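PDB 2YJG: lactate racemase from Thermoanaerobacterium thermosaccharolyticum, which interconverts the D- and L-isomers of lactate, as a nickel-dependent racemase that works as a homodimer. Local coordinates for residues E122-V125 with Q129-V132; R80-L85 with V166-I171; D58-K63 with D88-K93; N140-G145 with L158-D163; L237-V240 with K246-N249. All coordinates share one frame; numbering follows the deposited sequence.

Interaction 1 (E122-V125 with Q129-V132). With MG (magnesium ion), chain C; SO4 (sulfate ion), chain D.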
# COMPACT_ATOMS: atom_id res chain seq x y z
N GLU A 122 1.96 4.40 4.38
CA GLU A 122 2.24 4.12 3.00
C GLU A 122 3.70 3.68 2.73
O GLU A 122 3.94 2.71 2.03
CB GLU A 122 1.92 5.42 2.27
CG GLU A 122 2.11 5.47 0.85
CD GLU A 122 1.14 6.48 0.22
OE1 GLU A 122 0.05 6.68 0.78
OE2 GLU A 122 1.48 7.02 -0.84
N ASP A 123 4.65 4.38 3.33
CA ASP A 123 6.05 4.10 3.06
C ASP A 123 6.41 2.72 3.59
O ASP A 123 7.04 1.92 2.89
CB ASP A 123 6.96 5.16 3.71
CG ASP A 123 6.85 6.55 3.06
OD1 ASP A 123 6.25 6.73 1.99
OD2 ASP A 123 7.44 7.47 3.65
N LEU A 124 5.98 2.40 4.82
CA LEU A 124 6.31 1.12 5.39
C LEU A 124 5.70 -0.06 4.57
O LEU A 124 6.37 -1.07 4.30
CB LEU A 124 5.86 1.12 6.87
CG LEU A 124 6.42 0.21 7.93
CD1 LEU A 124 7.94 0.22 7.89
CD2 LEU A 124 5.86 0.71 9.33
N VAL A 125 4.45 0.10 4.11
CA VAL A 125 3.79 -0.93 3.32
C VAL A 125 4.55 -1.14 2.00
O VAL A 125 4.86 -2.24 1.63
CB VAL A 125 2.28 -0.62 3.09
CG1 VAL A 125 1.67 -1.52 2.05
CG2 VAL A 125 1.48 -0.71 4.42
N GLN A 129 8.49 -5.81 3.09
CA GLN A 129 7.77 -7.00 2.62
C GLN A 129 6.68 -7.47 3.57
O GLN A 129 6.98 -8.13 4.56
CB GLN A 129 8.76 -8.18 2.43
CG GLN A 129 9.81 -7.93 1.32
CD GLN A 129 10.65 -9.13 1.04
OE1 GLN A 129 11.61 -9.41 1.76
NE2 GLN A 129 10.29 -9.89 0.01
N PHE A 130 5.44 -7.14 3.26
CA PHE A 130 4.28 -7.53 4.02
C PHE A 130 3.59 -8.68 3.32
O PHE A 130 3.44 -8.65 2.12
CB PHE A 130 3.26 -6.37 4.13
CG PHE A 130 3.61 -5.38 5.19
CD1 PHE A 130 4.48 -4.32 4.91
CD2 PHE A 130 3.08 -5.50 6.47
CE1 PHE A 130 4.83 -3.41 5.92
CE2 PHE A 130 3.42 -4.60 7.46
CZ PHE A 130 4.28 -3.55 7.19
N VAL A 131 3.16 -9.65 4.09
CA VAL A 131 2.45 -10.81 3.62
C VAL A 131 1.27 -11.00 4.55
O VAL A 131 1.41 -10.85 5.77
CB VAL A 131 3.40 -12.03 3.69
CG1 VAL A 131 2.72 -13.32 3.25
CG2 VAL A 131 4.67 -11.78 2.84
N VAL A 132 0.12 -11.38 4.00
CA VAL A 132 -1.11 -11.50 4.78
C VAL A 132 -1.40 -13.00 5.03
O VAL A 132 -1.39 -13.81 4.09
CB VAL A 132 -2.31 -10.78 4.10
CG1 VAL A 132 -3.54 -10.95 4.87
CG2 VAL A 132 -2.03 -9.28 3.88
MG MG C . 6.05 -3.76 0.15
S SO4 D . 0.38 7.64 5.64
O1 SO4 D . 1.63 7.72 6.35
O2 SO4 D . -0.08 8.89 5.08
O3 SO4 D . 0.42 6.66 4.57
O4 SO4 D . -0.65 7.14 6.52
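F130 brings the contact to helix 122-127, its ring edge meeting the L124 carbonyl oxygen, with the V125 backbone close by. Just before it, Q129 starts its side chain away from the helix, and its NE2 is hydrogen-bonded to N127 O of the second subunit. At F130 the direction reverses. With CG lying beside the backbone N (chi1 -81°), the ring is aimed at the helix, and F130 CE1 comes to 3.2 Å from L124 O, which lies near the plane of the ring. This is a contact of aromatic C-H with carbonyl oxygen rather than a stack. V125 CA approaches the ring obliquely, 3.7 Å from F130 CE1, while L124 CG and F130 CZ make a looser apolar contact at 4.4 Å. M116 and F120 of helix 113-120 also pack on this ring. V131 packs on L102, and its backbone bonds to I101 and I103 of strand 99-104; V132 packs on E126 of the second subunit. At the other end of 122-125, E122 N donates to sulfate O3 at 2.7 Å, and the same anion, probably from the crystallisation liquor, is held by R80 and K117. V125 O binds magnesium at 2.4 Å, sharing it with E126 O and E128 O and with V125 O and E128 O of the second subunit, a shell of main-chain carbonyls. The arrangement is that of a helix returning into a parallel strand of a Rossmann-like sheet, the outermost within this chain, whose F130 backbone bonds on to the second subunit, here with a metal site at the dimer interface.

Interaction 2 (R80-L85 with V166-I171). With SO4 (sulfate ion), chain D.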
# COMPACT_ATOMS: atom_id res chain seq x y z
N ARG A 80 3.08 1.69 13.51
CA ARG A 80 3.87 2.77 12.94
C ARG A 80 5.06 3.11 13.85
O ARG A 80 6.05 3.63 13.41
CB ARG A 80 3.01 4.03 12.70
CG ARG A 80 1.98 3.91 11.62
CD ARG A 80 0.83 4.95 11.83
NE ARG A 80 -0.19 4.93 10.75
CZ ARG A 80 -0.07 5.51 9.55
NH1 ARG A 80 1.03 6.15 9.19
NH2 ARG A 80 -1.07 5.43 8.66
N ILE A 81 4.92 2.87 15.14
CA ILE A 81 5.98 3.17 16.08
C ILE A 81 6.88 1.94 16.26
O ILE A 81 8.11 2.02 16.16
CB ILE A 81 5.43 3.61 17.42
CG1 ILE A 81 4.72 4.99 17.29
CG2 ILE A 81 6.59 3.62 18.42
CD1 ILE A 81 3.84 5.37 18.48
N THR A 82 6.25 0.79 16.46
CA THR A 82 6.98 -0.40 16.88
C THR A 82 7.74 -1.10 15.76
O THR A 82 8.88 -1.50 15.96
CB THR A 82 6.03 -1.42 17.53
OG1 THR A 82 4.96 -1.69 16.63
CG2 THR A 82 5.49 -0.89 18.88
N LEU A 83 7.14 -1.22 14.57
CA LEU A 83 7.83 -1.91 13.46
C LEU A 83 9.16 -1.27 13.02
O LEU A 83 10.12 -2.02 12.85
CB LEU A 83 6.88 -2.11 12.30
CG LEU A 83 5.88 -3.24 12.55
CD1 LEU A 83 4.86 -3.29 11.40
CD2 LEU A 83 6.64 -4.66 12.74
N PRO A 84 9.23 0.08 12.85
CA PRO A 84 10.54 0.63 12.49
C PRO A 84 11.62 0.36 13.53
O PRO A 84 12.82 0.24 13.18
CB PRO A 84 10.28 2.12 12.40
CG PRO A 84 8.90 2.25 11.95
CD PRO A 84 8.17 1.11 12.69
N LEU A 85 11.23 0.33 14.79
CA LEU A 85 12.23 0.12 15.85
C LEU A 85 12.64 -1.33 15.90
O LEU A 85 13.81 -1.64 16.10
CB LEU A 85 11.67 0.58 17.20
CG LEU A 85 11.44 2.07 17.35
CD1 LEU A 85 10.62 2.33 18.61
CD2 LEU A 85 12.76 2.79 17.35
N VAL A 166 9.99 -13.84 14.89
CA VAL A 166 9.76 -12.81 15.87
C VAL A 166 8.26 -12.45 15.85
O VAL A 166 7.60 -12.59 14.81
CB VAL A 166 10.63 -11.56 15.51
CG1 VAL A 166 10.28 -10.39 16.34
CG2 VAL A 166 12.07 -11.87 15.71
N ALA A 167 7.75 -11.87 16.93
CA ALA A 167 6.37 -11.31 16.90
C ALA A 167 6.27 -10.05 17.72
O ALA A 167 6.98 -9.89 18.73
CB ALA A 167 5.38 -12.30 17.46
N GLU A 168 5.34 -9.18 17.30
CA GLU A 168 4.96 -8.07 18.10
C GLU A 168 3.49 -8.18 18.43
O GLU A 168 2.73 -8.97 17.84
CB GLU A 168 5.28 -6.75 17.44
CG GLU A 168 4.50 -6.43 16.17
CD GLU A 168 4.42 -4.93 15.87
OE1 GLU A 168 5.09 -4.14 16.58
OE2 GLU A 168 3.68 -4.54 14.93
N GLY A 169 3.07 -7.42 19.42
CA GLY A 169 1.68 -7.52 19.89
C GLY A 169 1.41 -6.54 21.01
O GLY A 169 2.25 -5.68 21.32
N PHE A 170 0.26 -6.69 21.68
CA PHE A 170 -0.05 -5.88 22.88
C PHE A 170 -0.73 -6.77 23.93
O PHE A 170 -1.26 -7.91 23.60
CB PHE A 170 -0.93 -4.68 22.52
CG PHE A 170 -2.34 -5.00 22.35
CD1 PHE A 170 -2.75 -5.94 21.43
CD2 PHE A 170 -3.28 -4.38 23.11
CE1 PHE A 170 -4.07 -6.27 21.35
CE2 PHE A 170 -4.59 -4.69 22.98
CZ PHE A 170 -4.97 -5.63 22.11
N ILE A 171 -0.73 -6.29 25.16
CA ILE A 171 -1.19 -7.13 26.28
C ILE A 171 -2.34 -6.45 27.01
O ILE A 171 -2.17 -5.31 27.49
CB ILE A 171 -0.05 -7.42 27.29
CG1 ILE A 171 1.02 -8.28 26.71
CG2 ILE A 171 -0.67 -8.13 28.52
CD1 ILE A 171 2.34 -8.31 27.50
S SO4 D . 0.38 7.64 5.64
O1 SO4 D . 1.63 7.72 6.35
O2 SO4 D . -0.08 8.89 5.08
O3 SO4 D . 0.42 6.66 4.57
O4 SO4 D . -0.65 7.14 6.52
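T82 and E168 join helix 79-91, which follows strand 66-71, to a central strand of a Rossmann-like domain, close to the pocket predicted for the nickel-pincer nucleotide: the side chain of E168 is about 9 Å from that of R75. T82 OG1 donates to E168 OE1 over 2.5 Å, a very short hydrogen bond whose exact length deserves caution. Each partner is set by its first torsion. T82 holds OG1 between its backbone N and carbonyl carbon (chi1 54°), and E168 takes the like position (chi1 66°) before running out extended from the strand to the helix. L83 crosses the glutamate at about a right angle and lays its branch against the other oxygen, with L83 CG 3.5 Å from E168 OE2 and L83 CD2 3.7 Å from it. That oxygen is not left to apolar company, since it is hydrogen-bonded to T70 OG1 and S79 OG. The buried carboxylate is thus gripped by three hydroxyls, which would fix its rotation. On another side of the helix R80 presents its guanidinium edge to the sulfate, R80 NH2 reaching sulfate O4 at 2.8 Å while NH1 adds two weak bonds. Helix 79-91, kinked at P84, lies over strand 164-170, itself bonded between strands 66-71 and 233-241; T82 also touches L237, and L85 packs on helix 39-48.

Interaction 3 (D58-K63 with D88-K93)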
# COMPACT_ATOMS: atom_id res chain seq x y z
N ASP A 58 21.40 -9.27 18.24
CA ASP A 58 22.28 -10.44 18.34
C ASP A 58 21.65 -11.69 17.82
O ASP A 58 22.28 -12.47 17.11
CB ASP A 58 22.75 -10.61 19.78
CG ASP A 58 23.66 -9.50 20.22
OD1 ASP A 58 24.38 -8.97 19.36
OD2 ASP A 58 23.64 -9.13 21.42
N LEU A 59 20.37 -11.88 18.11
CA LEU A 59 19.66 -13.00 17.54
C LEU A 59 19.56 -13.00 16.01
O LEU A 59 19.51 -14.07 15.38
CB LEU A 59 18.23 -13.04 18.10
CG LEU A 59 18.05 -13.40 19.56
CD1 LEU A 59 16.53 -13.33 19.93
CD2 LEU A 59 18.61 -14.79 19.92
N ALA A 60 19.47 -11.79 15.44
CA ALA A 60 19.27 -11.59 14.01
C ALA A 60 20.59 -11.62 13.21
O ALA A 60 20.60 -11.65 11.98
CB ALA A 60 18.62 -10.22 13.80
N GLU A 61 21.70 -11.48 13.92
CA GLU A 61 23.01 -11.49 13.25
C GLU A 61 23.25 -12.80 12.49
O GLU A 61 23.09 -13.90 13.05
CB GLU A 61 24.12 -11.26 14.30
CG GLU A 61 25.52 -11.00 13.71
CD GLU A 61 26.55 -10.59 14.71
OE1 GLU A 61 26.42 -10.90 15.91
OE2 GLU A 61 27.53 -9.95 14.29
N GLY A 62 23.63 -12.66 11.21
CA GLY A 62 23.89 -13.77 10.31
C GLY A 62 22.68 -14.57 9.83
O GLY A 62 22.85 -15.63 9.21
N LYS A 63 21.46 -14.11 10.13
CA LYS A 63 20.26 -14.82 9.69
C LYS A 63 19.85 -14.31 8.32
O LYS A 63 19.98 -13.11 8.06
CB LYS A 63 19.10 -14.56 10.65
CG LYS A 63 19.38 -15.02 12.09
CD LYS A 63 19.47 -16.50 12.20
CE LYS A 63 19.16 -17.01 13.59
NZ LYS A 63 20.39 -17.19 14.38
N ASP A 88 14.92 -1.69 12.69
CA ASP A 88 16.22 -1.06 12.93
C ASP A 88 17.08 -1.97 13.81
O ASP A 88 18.25 -2.21 13.51
CB ASP A 88 16.08 0.33 13.54
CG ASP A 88 17.39 1.11 13.55
OD1 ASP A 88 17.88 1.42 12.45
OD2 ASP A 88 17.92 1.41 14.64
N GLU A 89 16.49 -2.48 14.90
CA GLU A 89 17.17 -3.42 15.81
C GLU A 89 17.68 -4.68 15.09
O GLU A 89 18.83 -5.07 15.25
CB GLU A 89 16.21 -3.81 16.95
CG GLU A 89 16.72 -4.85 17.95
CD GLU A 89 17.85 -4.31 18.87
OE1 GLU A 89 18.11 -3.09 18.87
OE2 GLU A 89 18.41 -5.13 19.62
N ILE A 90 16.81 -5.32 14.32
CA ILE A 90 17.19 -6.40 13.43
C ILE A 90 18.39 -6.06 12.52
O ILE A 90 19.21 -6.94 12.29
CB ILE A 90 15.99 -6.85 12.57
CG1 ILE A 90 14.99 -7.65 13.43
CG2 ILE A 90 16.44 -7.70 11.38
CD1 ILE A 90 13.52 -7.77 12.89
N ARG A 91 18.46 -4.84 12.03
CA ARG A 91 19.45 -4.45 11.00
C ARG A 91 20.76 -4.00 11.61
O ARG A 91 21.78 -3.88 10.90
CB ARG A 91 18.87 -3.40 10.06
CG ARG A 91 17.81 -4.03 9.12
CD ARG A 91 17.06 -2.99 8.24
NE ARG A 91 16.25 -3.67 7.25
CZ ARG A 91 15.03 -3.35 6.84
NH1 ARG A 91 14.35 -2.33 7.36
NH2 ARG A 91 14.46 -4.10 5.91
N LYS A 92 20.76 -3.79 12.93
CA LYS A 92 21.93 -3.23 13.59
C LYS A 92 23.19 -4.06 13.33
O LYS A 92 24.29 -3.51 13.11
CB LYS A 92 21.66 -3.04 15.07
CG LYS A 92 20.95 -1.76 15.41
CD LYS A 92 20.86 -1.62 16.92
CE LYS A 92 19.83 -0.55 17.36
NZ LYS A 92 20.38 0.84 17.39
N LYS A 93 23.06 -5.37 13.35
CA LYS A 93 24.21 -6.21 13.08
C LYS A 93 23.99 -7.08 11.84
O LYS A 93 24.70 -8.04 11.63
CB LYS A 93 24.61 -6.99 14.35
CG LYS A 93 25.06 -6.13 15.50
CD LYS A 93 25.43 -7.00 16.76
CE LYS A 93 26.28 -6.24 17.80
NZ LYS A 93 26.46 -7.09 19.03
O HOH W 1 27.62 -9.80 17.86
O HOH W 2 24.58 -10.45 9.88
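K93 reaches out from the end of helix 79-91 to D58, where K93 NZ donates to D58 OD1 at 2.8 Å in a salt bridge that uses the syn lone pair of the carboxylate. The lysine chain is extended beyond CG and passes obliquely over E61, whose CG lies 3.7 Å from K93 O and whose CD is 4.1 Å from K93 CB. The E61 carboxylate stays 4.9 Å from the K93 ammonium, measured OE1 to NZ, and is linked to it through a water that donates to OE1 and accepts from NZ. A second water joins G62 N to K93 O. Beneath this polar rim, A60 CB packs on I90 CG2 at 4.1 Å, and both side chains rest on I66 of strand 66-71. With an alanine here instead of D58, the K93 ammonium is likely to lose its direct anionic mate and the extended lysine to swing more freely. Further out, N94 ND2 bonds to the carbonyls of A60 and K63, bracing the turn, while E89 binds R55 and the backbone N of Q57 and so ties the helix to the start of helix 56-59. From A60 to K63 the chain makes a type II beta turn, with glycine at its positive-phi position (phi 71°), leading helix 56-59 into strand 66-71 beside the end of the helix of a beta-alpha-beta crossover.

Interaction 4 (N140-G145 with L158-D163)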
# COMPACT_ATOMS: atom_id res chain seq x y z
N ASN A 140 -0.61 -22.96 1.92
CA ASN A 140 0.35 -22.18 2.69
C ASN A 140 0.51 -22.51 4.19
O ASN A 140 1.23 -21.80 4.91
CB ASN A 140 0.03 -20.70 2.55
CG ASN A 140 1.20 -19.85 2.90
OD1 ASN A 140 2.35 -20.19 2.57
ND2 ASN A 140 0.94 -18.73 3.60
N MET A 141 -0.14 -23.59 4.63
CA MET A 141 -0.06 -24.09 6.01
C MET A 141 0.85 -25.30 6.07
O MET A 141 0.90 -26.06 5.10
CB MET A 141 -1.44 -24.58 6.51
CG MET A 141 -2.55 -23.57 6.50
SD MET A 141 -2.29 -22.28 7.72
CE MET A 141 -3.69 -21.33 7.42
N GLU A 142 1.53 -25.50 7.20
CA GLU A 142 2.31 -26.70 7.44
C GLU A 142 1.99 -27.34 8.79
O GLU A 142 1.99 -26.68 9.82
CB GLU A 142 3.79 -26.38 7.40
CG GLU A 142 4.70 -27.58 7.42
CD GLU A 142 6.13 -27.22 7.02
OE1 GLU A 142 6.30 -26.39 6.11
OE2 GLU A 142 7.07 -27.75 7.64
N LEU A 143 1.73 -28.64 8.78
CA LEU A 143 1.61 -29.39 10.03
C LEU A 143 2.97 -29.41 10.70
O LEU A 143 3.98 -29.79 10.07
CB LEU A 143 1.10 -30.82 9.74
CG LEU A 143 1.00 -31.81 10.90
CD1 LEU A 143 0.05 -31.30 12.06
CD2 LEU A 143 0.53 -33.15 10.34
N ILE A 144 3.03 -28.94 11.94
CA ILE A 144 4.29 -28.92 12.68
C ILE A 144 4.31 -29.73 13.95
O ILE A 144 5.34 -29.88 14.56
CB ILE A 144 4.75 -27.52 13.05
CG1 ILE A 144 3.62 -26.73 13.74
CG2 ILE A 144 5.34 -26.83 11.79
CD1 ILE A 144 4.13 -25.60 14.62
N GLY A 145 3.18 -30.29 14.36
CA GLY A 145 3.22 -31.03 15.60
C GLY A 145 1.84 -31.32 16.11
O GLY A 145 0.84 -31.05 15.43
N LEU A 158 5.58 -19.76 5.88
CA LEU A 158 6.58 -18.69 5.96
C LEU A 158 7.19 -18.63 7.32
O LEU A 158 8.39 -18.46 7.47
CB LEU A 158 5.88 -17.38 5.65
CG LEU A 158 6.82 -16.23 5.32
CD1 LEU A 158 7.48 -16.47 3.93
CD2 LEU A 158 5.99 -14.96 5.33
N ALA A 159 6.35 -18.73 8.35
CA ALA A 159 6.83 -18.74 9.74
C ALA A 159 7.76 -19.92 10.05
O ALA A 159 8.77 -19.77 10.74
CB ALA A 159 5.62 -18.74 10.67
N VAL A 160 7.37 -21.09 9.55
CA VAL A 160 8.10 -22.34 9.74
C VAL A 160 9.48 -22.24 9.06
O VAL A 160 10.50 -22.50 9.68
CB VAL A 160 7.34 -23.53 9.11
CG1 VAL A 160 8.13 -24.82 9.40
CG2 VAL A 160 5.85 -23.63 9.64
N GLU A 161 9.49 -21.76 7.82
CA GLU A 161 10.74 -21.61 7.01
C GLU A 161 11.75 -20.56 7.50
O GLU A 161 12.92 -20.65 7.17
CB GLU A 161 10.36 -21.21 5.58
CG GLU A 161 9.59 -22.23 4.83
CD GLU A 161 8.98 -21.62 3.54
OE1 GLU A 161 9.16 -20.38 3.29
OE2 GLU A 161 8.34 -22.41 2.78
N ALA A 162 11.27 -19.59 8.29
CA ALA A 162 12.10 -18.56 8.84
C ALA A 162 13.32 -19.07 9.61
O ALA A 162 13.24 -20.05 10.35
CB ALA A 162 11.27 -17.67 9.76
N ASP A 163 14.44 -18.41 9.37
CA ASP A 163 15.67 -18.52 10.19
C ASP A 163 15.49 -17.99 11.58
O ASP A 163 16.08 -18.48 12.56
CB ASP A 163 16.73 -17.59 9.59
CG ASP A 163 17.65 -18.29 8.73
OD1 ASP A 163 17.42 -19.51 8.51
OD2 ASP A 163 18.60 -17.63 8.27
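V160 faces E142 and I144, its CG1 nearest the carboxylate of the first and its CG2 nearest the CG2 of the second. The apolar part of the contact is V160 CG2 against I144 CG2, 3.9 Å apart, the two side chains sliding past each other in opposite directions. I144 has CG1 between its backbone N and carbonyl carbon (chi1 51°), and this turns CG2 to the place beside the N from which it meets the valine. On the other branch a carboxylate lies against a methyl: E142, extended and crossing V160 obliquely, brings OE2 to 3.6 Å from V160 CG1, a van der Waals contact of polar with apolar atoms. The aliphatic part of the glutamate joins in more loosely, E142 CB being 4.1 Å from V160 CG2. E142 and I144 alternate with M141 and L143, which point away, as expected of a strand with one side turned to a helix. That strand, 141-146, is the first arm of a two-stranded antiparallel hairpin completed by 152-156, and helix 157-161 follows the second arm directly, folding back beside the first. Backbone bonds of E142 with I155 and of I144 with L153 hold the hairpin; N140 bonds likewise with K157, and N156 OD1 accepts from L158 N at the start of the helix. As for charge, E142 OE1 and E161 OE2 are 5.6 Å apart, like charges that may disfavour each other mildly. Past the valine the helix closes with a weak bond from A162 N to L158 O, and A162 packs on V67, where the chain turns into strand 164-170.

Interaction 5 (L237-V240 with K246-N249)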
# COMPACT_ATOMS: atom_id res chain seq x y z
N LEU A 237 8.04 -8.44 21.08
CA LEU A 237 7.96 -7.07 21.63
C LEU A 237 6.48 -6.94 21.84
O LEU A 237 5.71 -7.04 20.88
CB LEU A 237 8.48 -6.01 20.66
CG LEU A 237 8.05 -4.58 21.00
CD1 LEU A 237 8.70 -4.15 22.32
CD2 LEU A 237 8.26 -3.55 19.91
N ASN A 238 6.06 -6.81 23.08
CA ASN A 238 4.62 -6.56 23.36
C ASN A 238 4.46 -5.24 24.13
O ASN A 238 5.17 -5.02 25.10
CB ASN A 238 4.01 -7.67 24.20
CG ASN A 238 3.62 -8.90 23.41
OD1 ASN A 238 3.90 -9.06 22.21
ND2 ASN A 238 2.98 -9.79 24.11
N VAL A 239 3.55 -4.39 23.70
CA VAL A 239 3.27 -3.14 24.34
C VAL A 239 2.01 -3.23 25.21
O VAL A 239 1.20 -4.15 25.10
CB VAL A 239 3.16 -1.98 23.34
CG1 VAL A 239 4.52 -1.63 22.69
CG2 VAL A 239 2.08 -2.20 22.28
N VAL A 240 1.93 -2.28 26.12
CA VAL A 240 0.74 -2.05 26.90
C VAL A 240 0.34 -0.63 26.52
O VAL A 240 1.16 0.28 26.53
CB VAL A 240 0.97 -2.19 28.35
CG1 VAL A 240 -0.30 -1.80 29.10
CG2 VAL A 240 1.40 -3.65 28.70
N LYS A 246 -2.01 5.05 23.10
CA LYS A 246 -0.64 5.44 23.43
C LYS A 246 0.11 4.35 24.21
O LYS A 246 -0.43 3.76 25.17
CB LYS A 246 -0.66 6.75 24.25
CG LYS A 246 0.70 7.30 24.61
CD LYS A 246 0.71 7.98 26.01
CE LYS A 246 2.18 8.26 26.48
NZ LYS A 246 2.95 7.19 27.26
N ILE A 247 1.34 4.06 23.79
CA ILE A 247 2.19 3.09 24.48
C ILE A 247 2.56 3.67 25.82
O ILE A 247 3.04 4.81 25.86
CB ILE A 247 3.49 2.76 23.68
CG1 ILE A 247 3.11 2.04 22.39
CG2 ILE A 247 4.47 1.92 24.52
CD1 ILE A 247 4.27 1.92 21.35
N VAL A 248 2.31 2.91 26.89
CA VAL A 248 2.66 3.28 28.28
C VAL A 248 3.70 2.36 28.94
O VAL A 248 4.33 2.71 29.96
CB VAL A 248 1.41 3.43 29.16
CG1 VAL A 248 0.55 4.54 28.64
CG2 VAL A 248 0.63 2.12 29.23
N ASN A 249 3.91 1.19 28.36
CA ASN A 249 4.96 0.28 28.75
C ASN A 249 5.19 -0.70 27.58
O ASN A 249 4.37 -0.82 26.66
CB ASN A 249 4.59 -0.49 30.03
CG ASN A 249 5.80 -0.86 30.93
OD1 ASN A 249 6.97 -0.92 30.52
ND2 ASN A 249 5.48 -1.16 32.17
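V240 O is gripped by two successive amides of the facing strand: V248 N at 2.9 Å, nearly straight (174°), and N249 N in a weak bond at 3.4 Å. This is a classic beta bulge, V248 and N249 together facing V240. In return V240 N donates to N249 O at 2.9 Å, lying 42° above the carbonyl plane, and V239 CA adds a C-H contact to that same oxygen. V240 CG1 meets V248 CG2 at 4.0 Å, while V239 CG1 packs on I247 CD1 at 3.8 Å, the two side chains crossing at about a right angle. I247 also packs on T82 of helix 79-91, V43 of helix 39-48 and P78, joining the hairpin to those helices. Were I247 cut back to an alanine, a gap would probably open beside V239 CG1 and T82, slackening the hold of the hairpin on the helices. K246 NZ turns back to bond I247 O at 2.8 Å. The main-chain bonds therefore fix the register of the hairpin 233-241/247-253; at the bulge the two short strand segments run 105° apart, so the pairing here is local, and V239 and I247 form its buried apolar contact.

How the interactions relate
From the N terminus, interaction 3 closes the first loop, bringing the turn after helix 56-59 to the end of helix 79-91. Interaction 2 starts on that same helix before interaction 3 has closed, so the two cross, and it runs on to strand 164-170. Nested inside its long loop are interaction 1, at the strand that meets the second subunit, and then interaction 4, on the hairpin and short helix leading into 164-170. Interactions 1 and 2 meet where L124 packs on P84, and share the sulfate; V131 touches L158, joining 1 to 4. Interaction 5 follows in series, its strand 233-241 hydrogen-bonded to 164-170, and completes the far edge of the sheet.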